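Enterobactin synthetase component F-related protein (Vibrio cholerae serotype O1, PDB 4OXI) probably activates glycine with ATP as the adenylation enzyme AlmE, part of a lipopolysaccharide modification pathway that gives resistance to antimicrobial peptides. Local coordinates at residues L69-K74 against L283-E288; D256-Y261 against L303-S308. All blocks are in the same frame, centred on the assembly; numbering follows the deposited sequence.

Overall arrangement
Contacts 1 and 2 follow one another across four neighbouring strands, 67-71, 282-285, 257-260 and 305-308, in two sheets, their centres about 11 Å apart. Contact 1 joins strands 67-71 and 282-285 within a four-stranded mixed sheet. The next strand, 257-260, is an edge of that sheet and the first partner in contact 2. Probable hydrogen bonds connect the two contacts: Tyr284 N to Val258 O at 2.7 Å, and Gln260 N to Tyr284 O at 2.8 Å. Contact 2 then reaches strand 305-308, the edge of a separate five-stranded sheet, by a single bridge. It is also close to the ligand pocket, with the Leu307 side chain about 8 Å from the bound glycyl-adenosine-5'-phosphate.

Contact 1: L69-K74 against L283-E288; sequences LWVKQK and LYVVPE
Leu69 pairs with Leu283 and Trp70 with Tyr284 in two parallel bridges, the axes of the short strand segments 69-71 and 283-285 approaching to 4.7 Å at an angle of 12°. Trp70 makes both backbone bonds, and so straddles Tyr284: its N donates to Leu283 O at 2.7 Å, and its O accepts from Val285 N at 2.9 Å. Both bonds are nearly straight. On the face carrying Trp70 and Tyr284, the two side chains cross at about a right angle. Trp70 CB sits over one face of the phenol, 3.8 Å from the centroid of the Tyr284 ring, a CH-pi contact. With CG placed opposite the backbone N (chi1 180°), the indole runs away from the phenol, along the strand toward Val285 O. The Trp70 five-membered ring and Tyr284 ring are near parallel, at 22°, but slid apart with little overlap. His301 meets both rings.

Strands 67-71 and 74-77 form a hairpin closed by a type I' turn from Val71 to Lys74, and strand 282-285 adds to its first arm in parallel. Strand 282-285 is itself the second strand of a beta-alpha-beta crossover, reached from its other neighbour, 257-260, through helix 268-279. The turn folds back over the indole, bringing Gln73 N above one face near the rim. At the indole edge, in plane, Val285 O lies 3.4 Å from Trp70 CZ3. This carbonyl also accepts from a water that in turn takes the N-H of Lys72, 2.8 Å from Lys72 N, linking the backbones just past the last direct bond.

On the Leu69 and Leu283 face, contacts are aliphatic. Leu69 CD1 reaches 3.8 Å from Val285 CG2, while Val71 and Val285 lie alongside each other, pointing the same way. Tyr111 of helix 108-119 packs on Leu69, Leu283 and Val285.

Contact 2: D256-Y261 against L303-S308; sequences DRVGQY and LTVWLS
Thr304 and Asp256 meet at the tightly knit end of this contact, just ahead of the edge strands 257-260 and 305-308, which belong to different sheets. Thr304 OG1 lies between the backbone N and carbonyl carbon (chi1 62°), from where it donates to Asp256 OD1 at 2.8 Å and accepts from Arg257 N at 2.8 Å. Arg257 O takes two donors: Thr304 N in its carbonyl plane, on a lone pair, and Val305 N tilted 27° from that plane. A further bond, Gly259 N to Val305 O at 2.9 Å, follows the single bridge of Val258 with Val305. Gly259, having no side chain, admits Leu303 CD1 to 3.7 Å from Gly259 CA.

Toward the partly exposed Tyr261 the backbones diverge, the CA atoms of Tyr261 and Ser308 standing 6.4 Å apart. Here a water replaces direct pairing, accepting from Tyr261 N and lying 2.7 Å from Leu307 O. Tyr261 CD1 lies 3.6 Å from Trp306 CH2, the two rings being oblique.

Asp256 OD2 also pairs with Arg331 and accepts from Asn253 N. This carboxylate is therefore probably ionised, and the threonine hydroxyl, with its proton committed to Asp256, is fixed in rotation as an acceptor for Arg257 N.

Contact 1: L69-K74 against L283-E288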
ATOM      1  N   LEU A  69       0.840  -8.694  18.127  1.00 21.24           N
ATOM      2  CA  LEU A  69       1.361  -7.414  17.681  1.00 22.90           C
ATOM      3  C   LEU A  69       2.507  -6.947  18.572  1.00 19.18           C
ATOM      4  O   LEU A  69       2.390  -6.943  19.810  1.00 21.06           O
ATOM      5  CB  LEU A  69       0.240  -6.362  17.728  1.00 17.87           C
ATOM      6  CG  LEU A  69       0.589  -4.951  17.231  1.00 18.72           C
ATOM      7  CD1 LEU A  69       0.825  -4.940  15.727  1.00 17.47           C
ATOM      8  CD2 LEU A  69      -0.509  -3.944  17.591  1.00 17.38           C
ATOM      9  N   TRP A  70       3.613  -6.547  17.954  1.00 19.91           N
ATOM     10  CA  TRP A  70       4.646  -5.813  18.690  1.00 20.85           C
ATOM     11  C   TRP A  70       4.732  -4.405  18.101  1.00 19.35           C
ATOM     12  O   TRP A  70       4.844  -4.253  16.882  1.00 19.56           O
ATOM     13  CB  TRP A  70       6.001  -6.505  18.572  1.00 18.61           C
ATOM     14  CG  TRP A  70       7.124  -5.787  19.306  1.00 20.88           C
ATOM     15  CD1 TRP A  70       7.570  -6.040  20.581  1.00 19.64           C
ATOM     16  CD2 TRP A  70       7.930  -4.705  18.809  1.00 20.26           C
ATOM     17  NE1 TRP A  70       8.603  -5.185  20.900  1.00 22.16           N
ATOM     18  CE2 TRP A  70       8.843  -4.354  19.835  1.00 20.43           C
ATOM     19  CE3 TRP A  70       7.976  -4.002  17.596  1.00 19.36           C
ATOM     20  CZ2 TRP A  70       9.784  -3.324  19.687  1.00 20.41           C
ATOM     21  CZ3 TRP A  70       8.906  -2.982  17.445  1.00 17.91           C
ATOM     22  CH2 TRP A  70       9.802  -2.649  18.487  1.00 17.78           C
ATOM     23  N   VAL A  71       4.667  -3.386  18.960  1.00 21.97           N
ATOM     24  CA  VAL A  71       4.777  -1.992  18.516  1.00 22.76           C
ATOM     25  C   VAL A  71       5.314  -1.092  19.642  1.00 20.15           C
ATOM     26  O   VAL A  71       4.787  -1.090  20.765  1.00 19.43           O
ATOM     27  CB  VAL A  71       3.418  -1.451  17.957  1.00 20.65           C
ATOM     28  CG1 VAL A  71       2.314  -1.489  19.026  1.00 20.57           C
ATOM     29  CG2 VAL A  71       3.573  -0.022  17.407  1.00 19.08           C
ATOM     30  N   LYS A  72       6.364  -0.334  19.341  1.00 20.85           N
ATOM     31  CA  LYS A  72       6.967   0.568  20.343  1.00 27.34           C
ATOM     32  C   LYS A  72       7.216  -0.121  21.676  1.00 22.57           C
ATOM     33  O   LYS A  72       6.666   0.288  22.700  1.00 21.26           O
ATOM     34  CB  LYS A  72       6.073   1.796  20.586  1.00 22.91           C
ATOM     35  CG  LYS A  72       5.900   2.700  19.353  1.00 28.77           C
ATOM     36  CD  LYS A  72       4.938   3.843  19.679  1.00 31.30           C
ATOM     37  CE  LYS A  72       4.673   4.683  18.463  1.00 37.02           C
ATOM     38  NZ  LYS A  72       3.673   5.734  18.782  1.00 42.11           N
ATOM     39  N   GLN A  73       7.992  -1.199  21.644  1.00 25.60           N
ATOM     40  CA  GLN A  73       8.444  -1.879  22.850  1.00 21.51           C
ATOM     41  C   GLN A  73       7.318  -2.552  23.666  1.00 29.01           C
ATOM     42  O   GLN A  73       7.549  -2.992  24.800  1.00 32.75           O
ATOM     43  CB  GLN A  73       9.257  -0.911  23.723  1.00 20.53           C
ATOM     44  CG  GLN A  73      10.245  -1.604  24.623  1.00 26.89           C
ATOM     45  CD  GLN A  73      11.306  -0.660  25.138  1.00 27.50           C
ATOM     46  OE1 GLN A  73      12.501  -0.894  24.944  1.00 23.30           O
ATOM     47  NE2 GLN A  73      10.877   0.410  25.807  1.00 23.16           N
ATOM     48  N   LYS A  74       6.111  -2.649  23.102  1.00 24.59           N
ATOM     49  CA  LYS A  74       5.040  -3.386  23.781  1.00 22.62           C
ATOM     50  C   LYS A  74       4.466  -4.515  22.943  1.00 23.97           C
ATOM     51  O   LYS A  74       4.341  -4.406  21.725  1.00 21.49           O
ATOM     52  CB  LYS A  74       3.906  -2.455  24.210  1.00 24.98           C
ATOM     53  CG  LYS A  74       4.288  -1.462  25.281  1.00 33.21           C
ATOM     54  CD  LYS A  74       3.043  -0.832  25.883  1.00 39.11           C
ATOM     55  CE  LYS A  74       3.404   0.046  27.069  1.00 48.30           C
ATOM     56  NZ  LYS A  74       4.471   1.023  26.715  1.00 51.20           N
ATOM     57  N   LEU A 283       2.904  -9.698  14.390  1.00 21.11           N
ATOM     58  CA  LEU A 283       3.237  -8.596  13.489  1.00 23.18           C
ATOM     59  C   LEU A 283       4.167  -7.632  14.230  1.00 19.76           C
ATOM     60  O   LEU A 283       3.862  -7.208  15.344  1.00 21.10           O
ATOM     61  CB  LEU A 283       1.954  -7.873  13.044  1.00 15.31           C
ATOM     62  CG  LEU A 283       2.029  -6.787  11.973  1.00 18.20           C
ATOM     63  CD1 LEU A 283       2.452  -7.364  10.628  1.00 15.02           C
ATOM     64  CD2 LEU A 283       0.687  -6.069  11.829  1.00 16.64           C
ATOM     65  N   TYR A 284       5.306  -7.303  13.622  1.00 17.70           N
ATOM     66  CA  TYR A 284       6.236  -6.360  14.231  1.00 19.06           C
ATOM     67  C   TYR A 284       6.226  -5.033  13.473  1.00 19.79           C
ATOM     68  O   TYR A 284       6.668  -4.956  12.324  1.00 17.75           O
ATOM     69  CB  TYR A 284       7.660  -6.944  14.290  1.00 16.29           C
ATOM     70  CG  TYR A 284       7.839  -7.972  15.400  1.00 20.69           C
ATOM     71  CD1 TYR A 284       8.556  -7.661  16.551  1.00 19.65           C
ATOM     72  CD2 TYR A 284       7.269  -9.248  15.302  1.00 21.67           C
ATOM     73  CE1 TYR A 284       8.715  -8.586  17.569  1.00 24.18           C
ATOM     74  CE2 TYR A 284       7.424 -10.190  16.326  1.00 23.60           C
ATOM     75  CZ  TYR A 284       8.154  -9.847  17.450  1.00 26.89           C
ATOM     76  OH  TYR A 284       8.320 -10.760  18.469  1.00 37.28           O
ATOM     77  N   VAL A 285       5.720  -3.991  14.122  1.00 18.77           N
ATOM     78  CA  VAL A 285       5.652  -2.676  13.486  1.00 18.99           C
ATOM     79  C   VAL A 285       7.019  -1.992  13.454  1.00 18.25           C
ATOM     80  O   VAL A 285       7.627  -1.766  14.500  1.00 18.55           O
ATOM     81  CB  VAL A 285       4.646  -1.781  14.226  1.00 20.73           C
ATOM     82  CG1 VAL A 285       4.633  -0.367  13.628  1.00 18.00           C
ATOM     83  CG2 VAL A 285       3.260  -2.420  14.150  1.00 19.53           C
ATOM     84  N   VAL A 286       7.502  -1.655  12.261  1.00 19.12           N
ATOM     85  CA  VAL A 286       8.797  -0.984  12.135  1.00 18.29           C
ATOM     86  C   VAL A 286       8.657   0.477  12.528  1.00 20.17           C
ATOM     87  O   VAL A 286       7.941   1.229  11.868  1.00 23.48           O
ATOM     88  CB  VAL A 286       9.340  -1.064  10.705  1.00 21.01           C
ATOM     89  CG1 VAL A 286      10.645  -0.265  10.583  1.00 22.25           C
ATOM     90  CG2 VAL A 286       9.561  -2.528  10.308  1.00 17.80           C
ATOM     91  N   PRO A 287       9.330   0.885  13.617  1.00 20.98           N
ATOM     92  CA  PRO A 287       9.285   2.281  14.079  1.00 26.90           C
ATOM     93  C   PRO A 287       9.782   3.199  12.969  1.00 26.73           C
ATOM     94  O   PRO A 287      10.657   2.787  12.204  1.00 23.76           O
ATOM     95  CB  PRO A 287      10.280   2.306  15.247  1.00 22.54           C
ATOM     96  CG  PRO A 287      10.444   0.875  15.658  1.00 26.26           C
ATOM     97  CD  PRO A 287      10.264   0.070  14.404  1.00 18.19           C
ATOM     98  N   GLU A 288       9.212   4.399  12.869  1.00 28.56           N
ATOM     99  CA  GLU A 288       9.623   5.382  11.863  1.00 30.79           C
ATOM    100  C   GLU A 288      11.146   5.494  11.771  1.00 31.20           C
ATOM    101  O   GLU A 288      11.724   5.343  10.694  1.00 39.55           O
ATOM    102  CB  GLU A 288       9.024   6.750  12.195  1.00 34.44           C
ATOM    103  CG  GLU A 288       9.380   7.837  11.204  1.00 41.98           C
ATOM    104  CD  GLU A 288       8.642   7.693   9.889  1.00 48.31           C
ATOM    105  OE1 GLU A 288       9.178   8.149   8.855  1.00 54.70           O
ATOM    106  OE2 GLU A 288       7.517   7.136   9.890  1.00 54.50           O
TER
HETATM  107  O   HOH W   1       7.165   0.088  16.707  1.00 19.56           O

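Contact 2: D256-Y261 against L303-S308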
ATOM      1  N   ASP A 256       5.748 -17.667  13.398  1.00 27.64           N
ATOM      2  CA  ASP A 256       6.338 -16.701  12.479  1.00 28.03           C
ATOM      3  C   ASP A 256       6.258 -15.273  13.039  1.00 26.67           C
ATOM      4  O   ASP A 256       5.353 -14.952  13.818  1.00 24.31           O
ATOM      5  CB  ASP A 256       5.666 -16.788  11.104  1.00 26.66           C
ATOM      6  CG  ASP A 256       6.242 -17.922  10.231  1.00 30.02           C
ATOM      7  OD1 ASP A 256       7.479 -17.982  10.081  1.00 30.17           O
ATOM      8  OD2 ASP A 256       5.465 -18.745   9.688  1.00 31.24           O
ATOM      9  N   ARG A 257       7.226 -14.440  12.653  1.00 22.27           N
ATOM     10  CA  ARG A 257       7.266 -13.030  13.038  1.00 22.26           C
ATOM     11  C   ARG A 257       7.291 -12.207  11.774  1.00 22.96           C
ATOM     12  O   ARG A 257       8.233 -12.295  10.987  1.00 20.46           O
ATOM     13  CB  ARG A 257       8.519 -12.720  13.858  1.00 25.69           C
ATOM     14  CG  ARG A 257       8.575 -13.459  15.192  1.00 26.51           C
ATOM     15  CD  ARG A 257       9.806 -13.047  15.992  1.00 27.10           C
ATOM     16  NE  ARG A 257       9.768 -13.605  17.337  1.00 31.91           N
ATOM     17  CZ  ARG A 257      10.534 -13.190  18.340  1.00 35.45           C
ATOM     18  NH1 ARG A 257      11.415 -12.204  18.163  1.00 34.15           N
ATOM     19  NH2 ARG A 257      10.418 -13.762  19.521  1.00 32.13           N
ATOM     20  N   VAL A 258       6.243 -11.418  11.575  1.00 21.68           N
ATOM     21  CA  VAL A 258       6.042 -10.729  10.320  1.00 19.32           C
ATOM     22  C   VAL A 258       6.370  -9.251  10.436  1.00 19.65           C
ATOM     23  O   VAL A 258       5.855  -8.556  11.317  1.00 21.33           O
ATOM     24  CB  VAL A 258       4.593 -10.883   9.858  1.00 23.69           C
ATOM     25  CG1 VAL A 258       4.380 -10.159   8.535  1.00 21.33           C
ATOM     26  CG2 VAL A 258       4.256 -12.363   9.728  1.00 23.08           C
ATOM     27  N   GLY A 259       7.247  -8.770   9.561  1.00 21.29           N
ATOM     28  CA  GLY A 259       7.571  -7.357   9.553  1.00 19.62           C
ATOM     29  C   GLY A 259       6.386  -6.539   9.064  1.00 22.12           C
ATOM     30  O   GLY A 259       5.608  -6.995   8.220  1.00 21.42           O
ATOM     31  N   GLN A 260       6.228  -5.340   9.612  1.00 19.99           N
ATOM     32  CA  GLN A 260       5.276  -4.369   9.080  1.00 19.01           C
ATOM     33  C   GLN A 260       6.057  -3.099   8.716  1.00 17.69           C
ATOM     34  O   GLN A 260       6.100  -2.143   9.484  1.00 17.07           O
ATOM     35  CB  GLN A 260       4.177  -4.065  10.107  1.00 16.06           C
ATOM     36  CG  GLN A 260       2.849  -3.642   9.498  1.00 19.82           C
ATOM     37  CD  GLN A 260       2.916  -2.282   8.820  1.00 20.09           C
ATOM     38  OE1 GLN A 260       2.692  -1.248   9.457  1.00 20.20           O
ATOM     39  NE2 GLN A 260       3.232  -2.275   7.526  1.00 17.26           N
ATOM     40  N   TYR A 261       6.685  -3.104   7.548  1.00 16.80           N
ATOM     41  CA  TYR A 261       7.525  -1.989   7.127  1.00 19.27           C
ATOM     42  C   TYR A 261       6.770  -0.831   6.441  1.00 23.17           C
ATOM     43  O   TYR A 261       6.976   0.328   6.781  1.00 23.69           O
ATOM     44  CB  TYR A 261       8.625  -2.518   6.206  1.00 18.53           C
ATOM     45  CG  TYR A 261       9.489  -1.450   5.576  1.00 23.16           C
ATOM     46  CD1 TYR A 261      10.634  -0.972   6.213  1.00 25.60           C
ATOM     47  CD2 TYR A 261       9.175  -0.938   4.327  1.00 23.89           C
ATOM     48  CE1 TYR A 261      11.439  -0.006   5.606  1.00 28.55           C
ATOM     49  CE2 TYR A 261       9.963   0.031   3.724  1.00 28.85           C
ATOM     50  CZ  TYR A 261      11.083   0.492   4.359  1.00 29.14           C
ATOM     51  OH  TYR A 261      11.843   1.451   3.717  1.00 41.48           O
ATOM     52  N   LEU A 303      13.012 -11.517  12.703  1.00 25.02           N
ATOM     53  CA  LEU A 303      11.851 -11.624  11.817  1.00 26.52           C
ATOM     54  C   LEU A 303      12.007 -12.822  10.897  1.00 23.34           C
ATOM     55  O   LEU A 303      13.103 -13.103  10.423  1.00 21.70           O
ATOM     56  CB  LEU A 303      11.695 -10.363  10.971  1.00 20.94           C
ATOM     57  CG  LEU A 303      11.442  -9.072  11.755  1.00 22.20           C
ATOM     58  CD1 LEU A 303      10.958  -7.967  10.816  1.00 16.90           C
ATOM     59  CD2 LEU A 303      10.438  -9.287  12.879  1.00 19.86           C
ATOM     60  N   THR A 304      10.905 -13.516  10.639  1.00 22.29           N
ATOM     61  CA  THR A 304      10.951 -14.689   9.778  1.00 24.49           C
ATOM     62  C   THR A 304      10.316 -14.385   8.428  1.00 24.81           C
ATOM     63  O   THR A 304      10.550 -15.107   7.449  1.00 25.26           O
ATOM     64  CB  THR A 304      10.254 -15.904  10.433  1.00 25.89           C
ATOM     65  OG1 THR A 304       8.872 -15.599  10.654  1.00 23.42           O
ATOM     66  CG2 THR A 304      10.903 -16.243  11.773  1.00 20.22           C
ATOM     67  N   VAL A 305       9.524 -13.310   8.371  1.00 22.77           N
ATOM     68  CA  VAL A 305       8.808 -12.924   7.144  1.00 20.31           C
ATOM     69  C   VAL A 305       8.930 -11.417   6.883  1.00 19.50           C
ATOM     70  O   VAL A 305       8.717 -10.602   7.788  1.00 22.49           O
ATOM     71  CB  VAL A 305       7.295 -13.314   7.222  1.00 22.67           C
ATOM     72  CG1 VAL A 305       6.586 -13.021   5.911  1.00 26.56           C
ATOM     73  CG2 VAL A 305       7.125 -14.779   7.563  1.00 24.84           C
ATOM     74  N   TRP A 306       9.249 -11.051   5.641  1.00 22.81           N
ATOM     75  CA  TRP A 306       9.468  -9.654   5.272  1.00 23.27           C
ATOM     76  C   TRP A 306       8.825  -9.293   3.932  1.00 22.97           C
ATOM     77  O   TRP A 306       8.885 -10.076   2.983  1.00 24.18           O
ATOM     78  CB  TRP A 306      10.971  -9.363   5.195  1.00 20.47           C
ATOM     79  CG  TRP A 306      11.286  -7.933   4.835  1.00 21.40           C
ATOM     80  CD1 TRP A 306      11.518  -7.434   3.587  1.00 22.01           C
ATOM     81  CD2 TRP A 306      11.407  -6.824   5.740  1.00 23.91           C
ATOM     82  NE1 TRP A 306      11.776  -6.078   3.657  1.00 26.79           N
ATOM     83  CE2 TRP A 306      11.714  -5.681   4.971  1.00 23.70           C
ATOM     84  CE3 TRP A 306      11.277  -6.686   7.129  1.00 21.51           C
ATOM     85  CZ2 TRP A 306      11.901  -4.411   5.546  1.00 23.67           C
ATOM     86  CZ3 TRP A 306      11.469  -5.425   7.702  1.00 21.61           C
ATOM     87  CH2 TRP A 306      11.778  -4.308   6.912  1.00 22.54           C
ATOM     88  N   LEU A 307       8.214  -8.108   3.859  1.00 22.68           N
ATOM     89  CA  LEU A 307       7.711  -7.560   2.593  1.00 21.87           C
ATOM     90  C   LEU A 307       7.994  -6.065   2.534  1.00 25.52           C
ATOM     91  O   LEU A 307       7.648  -5.322   3.471  1.00 23.75           O
ATOM     92  CB  LEU A 307       6.205  -7.792   2.443  1.00 20.34           C
ATOM     93  CG  LEU A 307       5.535  -7.021   1.293  1.00 23.76           C
ATOM     94  CD1 LEU A 307       6.046  -7.457  -0.077  1.00 21.03           C
ATOM     95  CD2 LEU A 307       4.032  -7.175   1.330  1.00 22.23           C
ATOM     96  N   SER A 308       8.624  -5.622   1.451  1.00 18.48           N
ATOM     97  CA  SER A 308       8.833  -4.197   1.226  1.00 20.10           C
ATOM     98  C   SER A 308       9.170  -3.950  -0.241  1.00 19.66           C
ATOM     99  O   SER A 308       9.302  -4.892  -1.011  1.00 21.72           O
ATOM    100  CB  SER A 308       9.979  -3.694   2.092  1.00 18.36           C
ATOM    101  OG  SER A 308      11.209  -4.233   1.626  1.00 22.26           O
TER
HETATM  102  O   HOH W   2       7.222  -5.862   6.036  1.00 28.59           O